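Local coordinates for protein similar to hydroxylamine oxidoreductase (Kuenenia stuttgartiensis, PDB 6H5L) that probably acts as an oxidoreductase, a heme c-rich subunit of a 60-heme reductase complex with an extended electron transfer pathway, at residues Phe45-Arg58 against Leu193-Glu207. Residues are numbered along the deposited sequence; the frame is centred on the assembly and turned at random.
Sequences FKAQMLDMYWQPNR and LYGQHGCDMCHSGAE. With HEC (heme c), chain F.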
ATOM      1  N   PHE A  45       1.079  64.574 -15.684  1.00 26.59           N
ATOM      2  CA  PHE A  45       1.451  63.873 -14.465  1.00 22.99           C
ATOM      3  C   PHE A  45       2.662  62.998 -14.756  1.00 34.86           C
ATOM      4  O   PHE A  45       3.118  62.890 -15.898  1.00 37.58           O
ATOM      5  CB  PHE A  45       0.282  63.044 -13.919  1.00 23.75           C
ATOM      6  CG  PHE A  45      -0.078  61.856 -14.773  1.00 30.01           C
ATOM      7  CD1 PHE A  45      -0.910  62.001 -15.870  1.00 25.15           C
ATOM      8  CD2 PHE A  45       0.408  60.595 -14.466  1.00 32.37           C
ATOM      9  CE1 PHE A  45      -1.245  60.909 -16.651  1.00 23.22           C
ATOM     10  CE2 PHE A  45       0.078  59.502 -15.243  1.00 25.01           C
ATOM     11  CZ  PHE A  45      -0.749  59.658 -16.337  1.00 22.61           C
ATOM     12  N   LYS A  46       3.184  62.372 -13.704  1.00 29.45           N
ATOM     13  CA  LYS A  46       4.270  61.411 -13.811  1.00 29.22           C
ATOM     14  C   LYS A  46       3.803  60.069 -13.267  1.00 27.10           C
ATOM     15  O   LYS A  46       2.934  60.003 -12.394  1.00 26.98           O
ATOM     16  CB  LYS A  46       5.521  61.879 -13.056  1.00 28.93           C
ATOM     17  CG  LYS A  46       6.139  63.146 -13.621  1.00 41.67           C
ATOM     18  CD  LYS A  46       7.530  63.385 -13.061  1.00 38.56           C
ATOM     19  CE  LYS A  46       8.173  64.607 -13.695  1.00 59.06           C
ATOM     20  NZ  LYS A  46       9.614  64.726 -13.334  1.00 75.32           N
ATOM     21  N   ALA A  47       4.382  58.998 -13.799  1.00 22.81           N
ATOM     22  CA  ALA A  47       3.966  57.658 -13.417  1.00 27.43           C
ATOM     23  C   ALA A  47       4.418  57.327 -12.001  1.00 27.48           C
ATOM     24  O   ALA A  47       5.448  57.810 -11.522  1.00 25.92           O
ATOM     25  CB  ALA A  47       4.529  56.629 -14.394  1.00 20.61           C
ATOM     26  N   GLN A  48       3.630  56.493 -11.327  1.00 24.60           N
ATOM     27  CA  GLN A  48       4.044  55.965 -10.038  1.00 31.09           C
ATOM     28  C   GLN A  48       5.208  54.996 -10.229  1.00 28.81           C
ATOM     29  O   GLN A  48       5.414  54.442 -11.313  1.00 30.21           O
ATOM     30  CB  GLN A  48       2.872  55.272  -9.338  1.00 26.49           C
ATOM     31  CG  GLN A  48       1.704  56.199  -9.041  1.00 27.17           C
ATOM     32  CD  GLN A  48       0.519  55.477  -8.426  1.00 27.00           C
ATOM     33  OE1 GLN A  48       0.626  54.884  -7.352  1.00 26.09           O
ATOM     34  NE2 GLN A  48      -0.620  55.523  -9.107  1.00 18.76           N
ATOM     35  N   MET A  49       5.978  54.804  -9.155  1.00 23.85           N
ATOM     36  CA  MET A  49       7.201  54.007  -9.237  1.00 28.33           C
ATOM     37  C   MET A  49       6.925  52.603  -9.766  1.00 23.51           C
ATOM     38  O   MET A  49       7.644  52.103 -10.640  1.00 23.74           O
ATOM     39  CB  MET A  49       7.870  53.937  -7.864  1.00 28.69           C
ATOM     40  CG  MET A  49       8.465  55.249  -7.385  1.00 32.14           C
ATOM     41  SD  MET A  49       8.979  55.159  -5.660  1.00 44.82           S
ATOM     42  CE  MET A  49       7.390  55.070  -4.836  1.00 27.55           C
ATOM     43  N   LEU A  50       5.877  51.955  -9.256  1.00 23.03           N
ATOM     44  CA  LEU A  50       5.598  50.568  -9.608  1.00 24.08           C
ATOM     45  C   LEU A  50       5.104  50.394 -11.037  1.00 24.07           C
ATOM     46  O   LEU A  50       4.920  49.252 -11.472  1.00 20.56           O
ATOM     47  CB  LEU A  50       4.577  49.984  -8.636  1.00 19.17           C
ATOM     48  CG  LEU A  50       5.070  49.778  -7.205  1.00 20.41           C
ATOM     49  CD1 LEU A  50       3.905  49.826  -6.238  1.00 18.76           C
ATOM     50  CD2 LEU A  50       5.812  48.455  -7.089  1.00 22.06           C
ATOM     51  N   ASP A  51       4.882  51.484 -11.775  1.00 26.28           N
ATOM     52  CA  ASP A  51       4.505  51.362 -13.177  1.00 25.10           C
ATOM     53  C   ASP A  51       5.621  50.758 -14.019  1.00 32.16           C
ATOM     54  O   ASP A  51       5.356  50.300 -15.136  1.00 27.06           O
ATOM     55  CB  ASP A  51       4.092  52.724 -13.732  1.00 24.18           C
ATOM     56  CG  ASP A  51       2.800  53.232 -13.119  1.00 28.45           C
ATOM     57  OD1 ASP A  51       2.153  52.465 -12.374  1.00 32.17           O
ATOM     58  OD2 ASP A  51       2.428  54.394 -13.379  1.00 30.60           O
ATOM     59  N   MET A  52       6.861  50.762 -13.517  1.00 25.63           N
ATOM     60  CA  MET A  52       7.913  49.961 -14.132  1.00 23.68           C
ATOM     61  C   MET A  52       7.470  48.514 -14.288  1.00 31.39           C
ATOM     62  O   MET A  52       7.736  47.878 -15.317  1.00 32.11           O
ATOM     63  CB  MET A  52       9.192  50.015 -13.295  1.00 26.20           C
ATOM     64  CG  MET A  52       9.927  51.338 -13.279  1.00 27.16           C
ATOM     65  SD  MET A  52      11.470  51.149 -12.362  1.00 22.45           S
ATOM     66  CE  MET A  52      12.170  52.787 -12.507  1.00 44.56           C
ATOM     67  N   TYR A  53       6.795  47.981 -13.270  1.00 29.12           N
ATOM     68  CA  TYR A  53       6.351  46.595 -13.266  1.00 24.14           C
ATOM     69  C   TYR A  53       4.920  46.418 -13.751  1.00 21.74           C
ATOM     70  O   TYR A  53       4.614  45.391 -14.360  1.00 28.06           O
ATOM     71  CB  TYR A  53       6.487  46.007 -11.855  1.00 22.61           C
ATOM     72  CG  TYR A  53       7.900  46.059 -11.305  1.00 21.51           C
ATOM     73  CD1 TYR A  53       8.820  45.060 -11.602  1.00 22.71           C
ATOM     74  CD2 TYR A  53       8.312  47.105 -10.487  1.00 23.77           C
ATOM     75  CE1 TYR A  53      10.112  45.104 -11.103  1.00 15.87           C
ATOM     76  CE2 TYR A  53       9.599  47.156  -9.984  1.00 16.71           C
ATOM     77  CZ  TYR A  53      10.496  46.154 -10.294  1.00 18.15           C
ATOM     78  OH  TYR A  53      11.777  46.207  -9.793  1.00 24.83           O
ATOM     79  N   TRP A  54       4.035  47.391 -13.512  1.00 25.05           N
ATOM     80  CA  TRP A  54       2.652  47.228 -13.949  1.00 27.57           C
ATOM     81  C   TRP A  54       2.524  47.407 -15.459  1.00 25.80           C
ATOM     82  O   TRP A  54       1.743  46.703 -16.109  1.00 25.14           O
ATOM     83  CB  TRP A  54       1.731  48.204 -13.213  1.00 22.21           C
ATOM     84  CG  TRP A  54       1.790  48.196 -11.695  1.00 22.66           C
ATOM     85  CD1 TRP A  54       1.602  49.273 -10.879  1.00 25.15           C
ATOM     86  CD2 TRP A  54       2.037  47.074 -10.824  1.00 27.89           C
ATOM     87  NE1 TRP A  54       1.716  48.900  -9.565  1.00 23.75           N
ATOM     88  CE2 TRP A  54       1.986  47.559  -9.501  1.00 24.80           C
ATOM     89  CE3 TRP A  54       2.298  45.715 -11.032  1.00 24.64           C
ATOM     90  CZ2 TRP A  54       2.188  46.735  -8.394  1.00 21.31           C
ATOM     91  CZ3 TRP A  54       2.499  44.899  -9.932  1.00 20.41           C
ATOM     92  CH2 TRP A  54       2.441  45.413  -8.630  1.00 23.43           C
ATOM     93  N   GLN A  55       3.276  48.346 -16.031  1.00 25.07           N
ATOM     94  CA  GLN A  55       3.213  48.654 -17.462  1.00 28.08           C
ATOM     95  C   GLN A  55       4.638  48.777 -17.979  1.00 29.50           C
ATOM     96  O   GLN A  55       5.162  49.884 -18.161  1.00 29.41           O
ATOM     97  CB  GLN A  55       2.413  49.935 -17.714  1.00 30.38           C
ATOM     98  CG  GLN A  55       2.115  50.218 -19.173  1.00 26.66           C
ATOM     99  CD  GLN A  55       0.865  49.514 -19.667  1.00 23.65           C
ATOM    100  OE1 GLN A  55       0.292  48.673 -18.973  1.00 30.73           O
ATOM    101  NE2 GLN A  55       0.431  49.865 -20.870  1.00 21.77           N
ATOM    102  N   PRO A  56       5.307  47.644 -18.224  1.00 20.87           N
ATOM    103  CA  PRO A  56       6.752  47.698 -18.517  1.00 26.21           C
ATOM    104  C   PRO A  56       7.103  48.415 -19.809  1.00 29.79           C
ATOM    105  O   PRO A  56       8.063  49.196 -19.826  1.00 25.79           O
ATOM    106  CB  PRO A  56       7.149  46.214 -18.569  1.00 24.57           C
ATOM    107  CG  PRO A  56       6.079  45.503 -17.805  1.00 23.03           C
ATOM    108  CD  PRO A  56       4.823  46.261 -18.086  1.00 17.91           C
ATOM    109  N   ASN A  57       6.372  48.162 -20.899  1.00 24.31           N
ATOM    110  CA  ASN A  57       6.694  48.801 -22.174  1.00 24.31           C
ATOM    111  C   ASN A  57       6.769  50.315 -22.040  1.00 27.30           C
ATOM    112  O   ASN A  57       7.683  50.951 -22.577  1.00 25.25           O
ATOM    113  CB  ASN A  57       5.660  48.421 -23.235  1.00 22.42           C
ATOM    114  CG  ASN A  57       5.932  47.066 -23.864  1.00 36.86           C
ATOM    115  OD1 ASN A  57       7.071  46.596 -23.882  1.00 34.11           O
ATOM    116  ND2 ASN A  57       4.890  46.440 -24.400  1.00 26.90           N
ATOM    117  N   ARG A  58       5.824  50.907 -21.314  1.00 27.46           N
ATOM    118  CA  ARG A  58       5.761  52.358 -21.212  1.00 30.94           C
ATOM    119  C   ARG A  58       6.694  52.909 -20.140  1.00 28.96           C
ATOM    120  O   ARG A  58       7.199  54.025 -20.291  1.00 29.10           O
ATOM    121  CB  ARG A  58       4.324  52.796 -20.937  1.00 29.52           C
ATOM    122  CG  ARG A  58       4.127  54.291 -20.717  1.00 28.59           C
ATOM    123  CD  ARG A  58       4.272  55.087 -22.002  1.00 30.92           C
ATOM    124  NE  ARG A  58       3.976  56.501 -21.799  1.00 35.04           N
ATOM    125  CZ  ARG A  58       4.044  57.421 -22.755  1.00 30.08           C
ATOM    126  NH1 ARG A  58       4.400  57.075 -23.984  1.00 33.44           N
ATOM    127  NH2 ARG A  58       3.757  58.687 -22.482  1.00 26.25           N
ATOM    128  N   LEU A 193      -1.241  61.530  -6.308  1.00 22.53           N
ATOM    129  CA  LEU A 193      -0.901  60.541  -7.326  1.00 23.79           C
ATOM    130  C   LEU A 193      -0.840  59.139  -6.735  1.00 26.11           C
ATOM    131  O   LEU A 193      -1.401  58.191  -7.295  1.00 32.78           O
ATOM    132  CB  LEU A 193       0.432  60.900  -7.984  1.00 24.12           C
ATOM    133  CG  LEU A 193       1.029  59.817  -8.887  1.00 22.61           C
ATOM    134  CD1 LEU A 193       0.214  59.653 -10.164  1.00 18.19           C
ATOM    135  CD2 LEU A 193       2.489  60.110  -9.203  1.00 19.75           C
ATOM    136  N   TYR A 194      -0.158  58.989  -5.601  1.00 25.30           N
ATOM    137  CA  TYR A 194       0.001  57.678  -4.985  1.00 23.69           C
ATOM    138  C   TYR A 194      -1.213  57.243  -4.179  1.00 25.39           C
ATOM    139  O   TYR A 194      -1.233  56.109  -3.688  1.00 19.61           O
ATOM    140  CB  TYR A 194       1.254  57.662  -4.111  1.00 18.75           C
ATOM    141  CG  TYR A 194       2.522  57.564  -4.925  1.00 24.62           C
ATOM    142  CD1 TYR A 194       3.039  56.327  -5.289  1.00 19.22           C
ATOM    143  CD2 TYR A 194       3.189  58.705  -5.349  1.00 21.80           C
ATOM    144  CE1 TYR A 194       4.193  56.230  -6.043  1.00 22.40           C
ATOM    145  CE2 TYR A 194       4.343  58.617  -6.102  1.00 20.51           C
ATOM    146  CZ  TYR A 194       4.840  57.378  -6.446  1.00 19.10           C
ATOM    147  OH  TYR A 194       5.989  57.293  -7.196  1.00 24.26           O
ATOM    148  N   GLY A 195      -2.218  58.106  -4.024  1.00 20.43           N
ATOM    149  CA  GLY A 195      -3.501  57.643  -3.530  1.00 17.29           C
ATOM    150  C   GLY A 195      -4.187  56.689  -4.483  1.00 20.00           C
ATOM    151  O   GLY A 195      -5.070  55.931  -4.069  1.00 26.38           O
ATOM    152  N   GLN A 196      -3.786  56.703  -5.756  1.00 18.27           N
ATOM    153  CA  GLN A 196      -4.268  55.770  -6.764  1.00 22.24           C
ATOM    154  C   GLN A 196      -3.376  54.538  -6.879  1.00 29.51           C
ATOM    155  O   GLN A 196      -3.262  53.954  -7.964  1.00 21.99           O
ATOM    156  CB  GLN A 196      -4.388  56.490  -8.107  1.00 17.65           C
ATOM    157  CG  GLN A 196      -5.205  57.773  -8.015  1.00 15.95           C
ATOM    158  CD  GLN A 196      -5.179  58.587  -9.290  1.00 20.03           C
ATOM    159  OE1 GLN A 196      -6.222  59.017  -9.783  1.00 23.62           O
ATOM    160  NE2 GLN A 196      -3.987  58.813  -9.827  1.00 19.67           N
ATOM    161  N   HIS A 197      -2.730  54.149  -5.774  1.00 26.88           N
ATOM    162  CA  HIS A 197      -1.832  52.995  -5.766  1.00 20.74           C
ATOM    163  C   HIS A 197      -2.545  51.733  -6.232  1.00 27.64           C
ATOM    164  O   HIS A 197      -2.030  50.988  -7.073  1.00 25.55           O
ATOM    165  CB  HIS A 197      -1.261  52.807  -4.358  1.00 21.16           C
ATOM    166  CG  HIS A 197      -0.537  51.511  -4.157  1.00 17.81           C
ATOM    167  ND1 HIS A 197       0.824  51.383  -4.337  1.00 17.23           N
ATOM    168  CD2 HIS A 197      -0.981  50.291  -3.772  1.00 19.47           C
ATOM    169  CE1 HIS A 197       1.184  50.139  -4.079  1.00 16.98           C
ATOM    170  NE2 HIS A 197       0.109  49.455  -3.735  1.00 17.19           N
ATOM    171  N   GLY A 198      -3.731  51.468  -5.682  1.00 22.88           N
ATOM    172  CA  GLY A 198      -4.485  50.297  -6.084  1.00 21.39           C
ATOM    173  C   GLY A 198      -4.971  50.342  -7.516  1.00 27.32           C
ATOM    174  O   GLY A 198      -5.208  49.288  -8.112  1.00 32.85           O
ATOM    175  N   CYS A 199      -5.113  51.542  -8.085  1.00 25.48           N
ATOM    176  CA  CYS A 199      -5.606  51.662  -9.453  1.00 26.60           C
ATOM    177  C   CYS A 199      -4.596  51.103 -10.450  1.00 26.75           C
ATOM    178  O   CYS A 199      -4.941  50.269 -11.297  1.00 24.80           O
ATOM    179  CB  CYS A 199      -5.928  53.124  -9.767  1.00 25.45           C
ATOM    180  SG  CYS A 199      -7.075  53.905  -8.605  1.00 26.57           S
ATOM    181  N   ASP A 200      -3.340  51.551 -10.366  1.00 31.56           N
ATOM    182  CA  ASP A 200      -2.308  51.035 -11.261  1.00 27.98           C
ATOM    183  C   ASP A 200      -2.060  49.550 -11.035  1.00 27.45           C
ATOM    184  O   ASP A 200      -1.687  48.834 -11.971  1.00 27.57           O
ATOM    185  CB  ASP A 200      -1.007  51.816 -11.072  1.00 29.13           C
ATOM    186  CG  ASP A 200      -1.168  53.296 -11.347  1.00 32.13           C
ATOM    187  OD1 ASP A 200      -2.322  53.776 -11.366  1.00 30.87           O
ATOM    188  OD2 ASP A 200      -0.144  53.981 -11.554  1.00 30.57           O
ATOM    189  N   MET A 201      -2.265  49.075  -9.807  1.00 30.87           N
ATOM    190  CA  MET A 201      -2.028  47.676  -9.479  1.00 26.98           C
ATOM    191  C   MET A 201      -3.135  46.768 -10.000  1.00 25.96           C
ATOM    192  O   MET A 201      -2.860  45.625 -10.383  1.00 27.06           O
ATOM    193  CB  MET A 201      -1.892  47.526  -7.963  1.00 28.04           C
ATOM    194  CG  MET A 201      -1.279  46.220  -7.493  1.00 23.10           C
ATOM    195  SD  MET A 201      -0.858  46.295  -5.741  1.00 23.86           S
ATOM    196  CE  MET A 201      -0.400  44.593  -5.426  1.00 17.10           C
ATOM    197  N   CYS A 202      -4.372  47.259 -10.037  1.00 21.16           N
ATOM    198  CA  CYS A 202      -5.508  46.461 -10.477  1.00 21.96           C
ATOM    199  C   CYS A 202      -5.715  46.517 -11.982  1.00 28.65           C
ATOM    200  O   CYS A 202      -6.207  45.545 -12.566  1.00 33.67           O
ATOM    201  CB  CYS A 202      -6.782  46.931  -9.770  1.00 25.90           C
ATOM    202  SG  CYS A 202      -8.153  45.752  -9.771  1.00 27.22           S
ATOM    203  N   HIS A 203      -5.358  47.632 -12.624  1.00 23.16           N
ATOM    204  CA  HIS A 203      -5.417  47.756 -14.076  1.00 23.76           C
ATOM    205  C   HIS A 203      -4.114  47.363 -14.758  1.00 30.92           C
ATOM    206  O   HIS A 203      -3.863  47.796 -15.886  1.00 28.29           O
ATOM    207  CB  HIS A 203      -5.806  49.183 -14.470  1.00 18.41           C
ATOM    208  CG  HIS A 203      -7.241  49.513 -14.212  1.00 23.25           C
ATOM    209  ND1 HIS A 203      -8.167  49.657 -15.228  1.00 15.51           N
ATOM    210  CD2 HIS A 203      -7.913  49.719 -13.058  1.00 24.00           C
ATOM    211  CE1 HIS A 203      -9.347  49.948 -14.711  1.00 22.19           C
ATOM    212  NE2 HIS A 203      -9.219  49.989 -13.397  1.00 23.42           N
ATOM    213  N   SER A 204      -3.303  46.536 -14.108  1.00 28.87           N
ATOM    214  CA  SER A 204      -2.030  46.082 -14.643  1.00 28.96           C
ATOM    215  C   SER A 204      -2.145  44.815 -15.481  1.00 30.46           C
ATOM    216  O   SER A 204      -1.118  44.276 -15.908  1.00 29.60           O
ATOM    217  CB  SER A 204      -1.032  45.845 -13.502  1.00 25.86           C
ATOM    218  OG  SER A 204      -1.451  44.784 -12.659  1.00 20.39           O
ATOM    219  N   GLY A 205      -3.358  44.325 -15.720  1.00 27.66           N
ATOM    220  CA  GLY A 205      -3.538  43.089 -16.454  1.00 23.25           C
ATOM    221  C   GLY A 205      -3.507  43.256 -17.959  1.00 23.70           C
ATOM    222  O   GLY A 205      -3.973  42.381 -18.694  1.00 27.31           O
ATOM    223  N   ALA A 206      -2.962  44.377 -18.434  1.00 27.02           N
ATOM    224  CA  ALA A 206      -2.900  44.649 -19.865  1.00 25.05           C
ATOM    225  C   ALA A 206      -1.613  44.138 -20.499  1.00 25.00           C
ATOM    226  O   ALA A 206      -1.637  43.636 -21.628  1.00 27.08           O
ATOM    227  CB  ALA A 206      -3.053  46.150 -20.127  1.00 24.05           C
ATOM    228  N   GLU A 207      -0.484  44.252 -19.798  1.00 24.15           N
ATOM    229  CA  GLU A 207       0.784  43.748 -20.299  1.00 23.30           C
ATOM    230  C   GLU A 207       1.371  42.630 -19.451  1.00 23.69           C
ATOM    231  O   GLU A 207       2.400  42.065 -19.835  1.00 21.90           O
ATOM    232  CB  GLU A 207       1.814  44.885 -20.405  1.00 22.61           C
ATOM    233  CG  GLU A 207       1.371  46.041 -21.290  1.00 22.12           C
ATOM    234  CD  GLU A 207       2.523  46.937 -21.699  1.00 27.98           C
ATOM    235  OE1 GLU A 207       2.537  47.404 -22.859  1.00 34.64           O
ATOM    236  OE2 GLU A 207       3.423  47.171 -20.865  1.00 30.38           O
TER
HETATM  237 FE   HEC F 604     -11.002  50.440 -12.636  1.00 28.77          FE
HETATM  238  CHA HEC F 604     -13.710  49.684 -14.529  1.00 28.78           C
HETATM  239  CHB HEC F 604     -10.682  53.447 -14.022  1.00 32.17           C
HETATM  240  CHC HEC F 604      -9.087  51.509  -9.895  1.00 26.57           C
HETATM  241  CHD HEC F 604     -10.715  47.256 -11.520  1.00 26.66           C
HETATM  242  NA  HEC F 604     -12.009  51.383 -14.040  1.00 33.07           N
HETATM  243  C1A HEC F 604     -13.133  50.929 -14.701  1.00 26.44           C
HETATM  244  C2A HEC F 604     -13.575  51.999 -15.582  1.00 34.67           C
HETATM  245  C3A HEC F 604     -12.735  53.029 -15.439  1.00 33.74           C
HETATM  246  C4A HEC F 604     -11.728  52.666 -14.464  1.00 33.02           C
HETATM  247  CMA HEC F 604     -12.822  54.379 -16.185  1.00 24.57           C
HETATM  248  CAA HEC F 604     -14.793  51.977 -16.535  1.00 34.34           C
HETATM  249  CBA HEC F 604     -14.647  50.857 -17.557  1.00 35.79           C
HETATM  250  CGA HEC F 604     -13.925  51.379 -18.770  1.00 38.46           C
HETATM  251  O1A HEC F 604     -12.919  50.742 -19.165  1.00 31.30           O
HETATM  252  O2A HEC F 604     -14.341  52.428 -19.329  1.00 47.77           O
HETATM  253  NB  HEC F 604      -9.983  52.158 -12.076  1.00 30.63           N
HETATM  254  C1B HEC F 604     -10.124  53.339 -12.766  1.00 30.96           C
HETATM  255  C2B HEC F 604      -9.610  54.418 -11.947  1.00 29.27           C
HETATM  256  C3B HEC F 604      -9.161  53.877 -10.786  1.00 27.12           C
HETATM  257  C4B HEC F 604      -9.395  52.444 -10.863  1.00 28.91           C
HETATM  258  CMB HEC F 604      -9.631  55.881 -12.450  1.00 35.05           C
HETATM  259  CAB HEC F 604      -8.503  54.506  -9.522  1.00 23.58           C
HETATM  260  CBB HEC F 604      -7.849  55.898  -9.685  1.00 20.11           C
HETATM  261  NC  HEC F 604     -10.027  49.547 -11.016  1.00 32.03           N
HETATM  262  C1C HEC F 604      -9.370  50.163  -9.967  1.00 29.91           C
HETATM  263  C2C HEC F 604      -9.141  49.172  -8.928  1.00 28.09           C
HETATM  264  C3C HEC F 604      -9.493  47.974  -9.426  1.00 26.62           C
HETATM  265  C4C HEC F 604     -10.118  48.202 -10.716  1.00 26.51           C
HETATM  266  CMC HEC F 604      -8.303  49.429  -7.652  1.00 23.76           C
HETATM  267  CAC HEC F 604      -9.373  46.589  -8.739  1.00 26.42           C
HETATM  268  CBC HEC F 604     -10.204  46.532  -7.440  1.00 30.08           C
HETATM  269  ND  HEC F 604     -12.069  48.724 -12.970  1.00 26.70           N
HETATM  270  C1D HEC F 604     -11.743  47.494 -12.410  1.00 25.62           C
HETATM  271  C2D HEC F 604     -12.665  46.499 -12.911  1.00 19.32           C
HETATM  272  C3D HEC F 604     -13.609  47.258 -13.861  1.00 22.26           C
HETATM  273  C4D HEC F 604     -13.159  48.632 -13.828  1.00 28.02           C
HETATM  274  CMD HEC F 604     -12.666  44.996 -12.553  1.00 19.73           C
HETATM  275  CAD HEC F 604     -14.796  46.708 -14.683  1.00 22.16           C
HETATM  276  CBD HEC F 604     -15.759  45.922 -13.797  1.00 14.60           C
HETATM  277  CGD HEC F 604     -16.887  45.404 -14.646  1.00 24.32           C
HETATM  278  O1D HEC F 604     -16.992  45.846 -15.816  1.00 26.54           O
HETATM  279  O2D HEC F 604     -17.678  44.558 -14.153  1.00 23.55           O
HETATM  280  O   HOH W   1       1.745  52.812  -6.234  1.00 24.89           O
HETATM  281  O   HOH W   2      -0.407  46.752 -17.700  1.00 26.08           O
HETATM  282  O   HOH W   3     -12.547  50.719 -11.226  1.00 30.68           O
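The Trp54 indole lies between the turn leading into its own helix and helix 197-202: Leu50 O sits above one face, Met201 CA approaches the opposite face by CH-pi contact, 4.0 Å from the five-membered ring centroid. Met201 continues along the rim of the six-membered ring, its CG 3.6 Å from Trp54 CZ2, its sulfur obliquely placed in a Met-aromatic contact. Gln48 CG lies over a face of the Tyr194 ring, whose hydroxyl accepts from Met49 N (3.2 Å). The Gln48 chain, extended beyond CG (chi2 176°), brings its amide to the N-cap residue of helix 197-202, NE2 giving a weak bond to Gln196 O and a stronger one to Tyr184 OH of helix 182-189. Glu207 grips the start of helix 56-59: OE2 takes Asn57 N (3.1 Å) on its syn lone pair, and OE1, also bonded to Tyr17, is met by Asn57 ND2 (3.0 Å) from above the carboxylate plane. An alanine here would probably leave Asn57 N without its acceptor and the Asn57 amide freer to turn. Cys199, Cys202 and the iron ligand His203 make a CxxCH motif holding heme c; helices 174-180 and 182-189 pack alongside, and Ser365 of the second subunit packs on Met49 and Leu50.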